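Local atomic coordinates of hemolysin-related protein (PDB entry 6MLT), a protein that probably contributes to building the extracellular biofilm matrix of Vibrio cholerae and to adhesion, binding metal ions and probably carbohydrate. Residues S322-D327 against N362-K367; R500-D503 against R508-G511. All blocks are in the same frame, centred on the assembly; numbering follows the deposited sequence.

Contact 1 of 2, residues S322-D327 against N362-K367; sequences SGAVVD and NKYTWK
In the beta-prism lectin domain, two loops meet where Ala324 and Val325, in the turn between strands 317-322 and 326-330, face Asn362, at the end of strand 361-362, and Tyr364, in the loop that follows it. A citrate ion, probably from the crystallisation liquor, is hydrogen-bonded by the backbone N of Ala324 and of Val325; a pocket at this edge of the prism would be consistent with sugar binding, as in other beta-prism lectins. The touch itself is slight, one apolar contact and one of a methyl against an amide nitrogen, both van der Waals. Ala324 CB approaches the Tyr364 ring obliquely, 3.6 Å from CE2, while Lys363 CG lies over the centre of one face of that ring. Deeper in, the side chains of Val325 and Asn362 cross at about a right angle, Val325 CG1 resting 3.5 Å from Asn362 ND2. The first torsion of Asn362 (chi1 176°) swings the amide toward Val325, and the second (chi2 -43°) leaves ND2 on the valine side and OD1 over its own loop. There Asn362 OD1 accepts from Thr365 N at 2.9 Å, an Asx motif, the donor standing 59° out of the carbonyl plane.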
# COMPACT_ATOMS: atom_id res chain seq x y z
N SER A 322 20.99 -8.28 33.13
CA SER A 322 21.80 -9.31 33.75
C SER A 322 23.03 -8.66 34.37
O SER A 322 23.50 -7.62 33.91
CB SER A 322 22.22 -10.37 32.74
OG SER A 322 23.07 -9.81 31.74
N GLY A 323 23.53 -9.29 35.44
CA GLY A 323 24.79 -8.92 36.03
C GLY A 323 25.59 -10.18 36.30
O GLY A 323 26.10 -10.80 35.36
N ALA A 324 25.69 -10.57 37.57
CA ALA A 324 26.25 -11.87 37.89
C ALA A 324 25.37 -13.00 37.37
O ALA A 324 25.87 -14.08 37.02
CB ALA A 324 26.43 -12.01 39.41
N VAL A 325 24.06 -12.77 37.30
CA VAL A 325 23.10 -13.78 36.87
C VAL A 325 22.11 -13.11 35.92
O VAL A 325 22.22 -11.92 35.62
CB VAL A 325 22.38 -14.45 38.06
CG1 VAL A 325 23.40 -15.15 38.96
CG2 VAL A 325 21.55 -13.43 38.86
N VAL A 326 21.17 -13.90 35.41
CA VAL A 326 20.17 -13.40 34.48
C VAL A 326 18.98 -12.92 35.29
O VAL A 326 18.29 -13.71 35.94
CB VAL A 326 19.75 -14.49 33.47
CG1 VAL A 326 18.68 -13.96 32.54
CG2 VAL A 326 20.95 -14.94 32.66
N ASP A 327 18.72 -11.61 35.25
CA ASP A 327 17.77 -10.98 36.16
C ASP A 327 16.39 -10.79 35.56
O ASP A 327 15.39 -10.99 36.26
CB ASP A 327 18.32 -9.63 36.62
CG ASP A 327 19.60 -9.79 37.39
OD1 ASP A 327 19.60 -10.55 38.39
OD2 ASP A 327 20.62 -9.21 36.98
N ASN A 362 22.94 -20.15 43.00
CA ASN A 362 23.65 -18.87 43.03
C ASN A 362 24.54 -18.81 44.27
O ASN A 362 24.04 -18.94 45.39
CB ASN A 362 22.60 -17.75 43.02
CG ASN A 362 23.19 -16.37 43.15
OD1 ASN A 362 24.10 -16.14 43.94
ND2 ASN A 362 22.65 -15.43 42.38
N LYS A 363 25.84 -18.59 44.08
CA LYS A 363 26.75 -18.61 45.22
C LYS A 363 26.63 -17.37 46.10
O LYS A 363 27.14 -17.37 47.22
CB LYS A 363 28.19 -18.76 44.76
CG LYS A 363 28.80 -17.52 44.10
CD LYS A 363 30.23 -17.80 43.67
CE LYS A 363 30.89 -16.58 43.04
NZ LYS A 363 32.28 -16.89 42.57
N TYR A 364 25.98 -16.31 45.61
CA TYR A 364 25.83 -15.09 46.38
C TYR A 364 24.61 -15.12 47.28
O TYR A 364 24.66 -14.64 48.42
CB TYR A 364 25.74 -13.88 45.45
CG TYR A 364 26.82 -13.83 44.40
CD1 TYR A 364 28.12 -13.50 44.73
CD2 TYR A 364 26.53 -14.12 43.07
CE1 TYR A 364 29.11 -13.46 43.77
CE2 TYR A 364 27.50 -14.07 42.10
CZ TYR A 364 28.80 -13.74 42.45
OH TYR A 364 29.77 -13.71 41.48
N THR A 365 23.51 -15.70 46.79
CA THR A 365 22.25 -15.72 47.50
C THR A 365 21.79 -17.12 47.88
O THR A 365 20.83 -17.25 48.64
CB THR A 365 21.15 -15.08 46.63
OG1 THR A 365 20.88 -15.92 45.51
CG2 THR A 365 21.58 -13.71 46.12
N TRP A 366 22.44 -18.17 47.36
CA TRP A 366 22.05 -19.56 47.61
C TRP A 366 20.67 -19.89 47.06
O TRP A 366 20.08 -20.91 47.42
CB TRP A 366 22.13 -19.91 49.10
CG TRP A 366 23.54 -20.01 49.62
CD1 TRP A 366 24.69 -19.87 48.89
CD2 TRP A 366 23.95 -20.28 50.97
NE1 TRP A 366 25.78 -20.03 49.70
CE2 TRP A 366 25.36 -20.28 50.98
CE3 TRP A 366 23.26 -20.51 52.16
CZ2 TRP A 366 26.09 -20.51 52.15
CZ3 TRP A 366 23.99 -20.74 53.32
CH2 TRP A 366 25.39 -20.74 53.30
N LYS A 367 20.13 -19.06 46.16
CA LYS A 367 18.90 -19.37 45.45
C LYS A 367 19.21 -20.08 44.14
O LYS A 367 20.32 -19.97 43.59
CB LYS A 367 18.09 -18.10 45.18
CG LYS A 367 17.78 -17.28 46.43
CD LYS A 367 17.02 -18.11 47.46
CE LYS A 367 16.66 -17.29 48.69
NZ LYS A 367 16.04 -18.12 49.74

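Contact 2 of 2, residues R500-D503 against R508-G511; sequences RILD and RVMG
A classic beta bulge interrupts the pairing of Ile501 with the opposite strand: Met510 and Gly511 both face it. Its carbonyl oxygen receives two N-H groups unequally. Met510 N to Ile501 O is short and nearly straight (2.7 Å, 172°), whereas Gly511 N makes only a weak, bent bond of 3.5 Å to the same oxygen. Ile501 N returns a bond to Gly511 O, and nearer the turn Asp503 N donates to Arg508 O at 2.8 Å. Between them, Leu502 and Val509 form a non-hydrogen-bonded pair on one face of the sheet, Leu502 CD2 3.7 Å from Val509 CG2. Val509 CG2 also meets the Arg500 guanidinium obliquely, 3.9 Å from NH1, while Arg500 NH2 is held by Asn468 and Ala467 O. With CG anti to its carbonyl carbon (chi1 -59°) and an extended chi2, Met510 carries SD across Asp503, 3.7 Å from Asp503 CA; Asp503 OD2 is hydrogen-bonded to Thr506 OG1. The hairpin is the outer pair of an antiparallel four-stranded sheet, one of several along the chain, consistent with a beta-propeller blade: strand 490-494 flanks 498-502, Leu502 reaches Trp464 of strand 462-467, and a backbone hydrogen bond joins Met510 to Ile11.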
# COMPACT_ATOMS: atom_id res chain seq x y z
N ARG A 500 -12.25 -7.63 -17.11
CA ARG A 500 -12.18 -8.99 -16.58
C ARG A 500 -11.59 -9.00 -15.18
O ARG A 500 -10.86 -8.09 -14.78
CB ARG A 500 -11.34 -9.90 -17.50
CG ARG A 500 -12.01 -10.16 -18.86
CD ARG A 500 -11.16 -11.06 -19.73
NE ARG A 500 -9.89 -10.44 -20.09
CZ ARG A 500 -8.86 -11.08 -20.64
NH1 ARG A 500 -8.95 -12.39 -20.88
NH2 ARG A 500 -7.74 -10.43 -20.93
N ILE A 501 -11.95 -10.04 -14.44
CA ILE A 501 -11.40 -10.32 -13.12
C ILE A 501 -10.54 -11.57 -13.23
O ILE A 501 -11.00 -12.61 -13.73
CB ILE A 501 -12.51 -10.51 -12.08
CG1 ILE A 501 -13.41 -9.28 -12.03
CG2 ILE A 501 -11.91 -10.82 -10.69
CD1 ILE A 501 -14.70 -9.51 -11.26
N LEU A 502 -9.29 -11.47 -12.79
CA LEU A 502 -8.32 -12.55 -12.89
C LEU A 502 -7.92 -13.05 -11.51
O LEU A 502 -7.74 -12.26 -10.57
CB LEU A 502 -7.07 -12.11 -13.64
CG LEU A 502 -7.29 -11.44 -15.01
CD1 LEU A 502 -5.96 -11.09 -15.65
CD2 LEU A 502 -8.11 -12.34 -15.93
N ASP A 503 -7.76 -14.36 -11.39
CA ASP A 503 -7.28 -14.95 -10.15
C ASP A 503 -5.85 -14.49 -9.88
O ASP A 503 -5.00 -14.49 -10.78
CB ASP A 503 -7.34 -16.47 -10.26
CG ASP A 503 -6.81 -17.17 -9.02
OD1 ASP A 503 -7.42 -17.04 -7.95
OD2 ASP A 503 -5.77 -17.85 -9.14
N ARG A 508 -6.32 -17.14 -13.90
CA ARG A 508 -7.57 -17.68 -14.43
C ARG A 508 -8.64 -16.60 -14.49
O ARG A 508 -8.82 -15.84 -13.53
CB ARG A 508 -8.04 -18.85 -13.56
CG ARG A 508 -9.28 -19.55 -14.09
CD ARG A 508 -9.73 -20.70 -13.17
NE ARG A 508 -10.51 -20.22 -12.03
CZ ARG A 508 -11.79 -19.89 -12.09
NH1 ARG A 508 -12.46 -19.98 -13.23
NH2 ARG A 508 -12.42 -19.47 -11.00
N VAL A 509 -9.35 -16.54 -15.61
CA VAL A 509 -10.43 -15.57 -15.78
C VAL A 509 -11.62 -15.99 -14.93
O VAL A 509 -12.16 -17.09 -15.09
CB VAL A 509 -10.82 -15.43 -17.26
CG1 VAL A 509 -11.99 -14.45 -17.42
CG2 VAL A 509 -9.64 -14.98 -18.10
N MET A 510 -12.05 -15.10 -14.03
CA MET A 510 -13.14 -15.39 -13.11
C MET A 510 -14.40 -14.59 -13.40
O MET A 510 -15.46 -14.90 -12.84
CB MET A 510 -12.70 -15.12 -11.67
CG MET A 510 -11.50 -15.95 -11.25
SD MET A 510 -10.90 -15.47 -9.63
CE MET A 510 -12.25 -16.06 -8.60
N GLY A 511 -14.32 -13.57 -14.24
CA GLY A 511 -15.48 -12.78 -14.61
C GLY A 511 -15.16 -11.97 -15.83
O GLY A 511 -14.01 -11.58 -16.05

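The two contacts show how chemistry follows place in the fold. Contact 1 joins separate loops, 35 residues apart in sequence, near the far end of the lectin domain, and buries only 127 Å² through a few side-chain touches; its polar bonds are made within one loop or to partners outside the pair. Contact 2 links neighbouring strands of one hairpin, buries 388 Å², and is held mainly by main-chain hydrogen bonds, with its closest apolar side-chain contact between Leu502 and Val509 on one face. Each mixes buried and exposed residues, yet the centre of contact 1 lies about 49 Å from the centre of the chain and that of contact 2 about 22 Å. They share no strand, and their nearest atoms are about 48 Å apart.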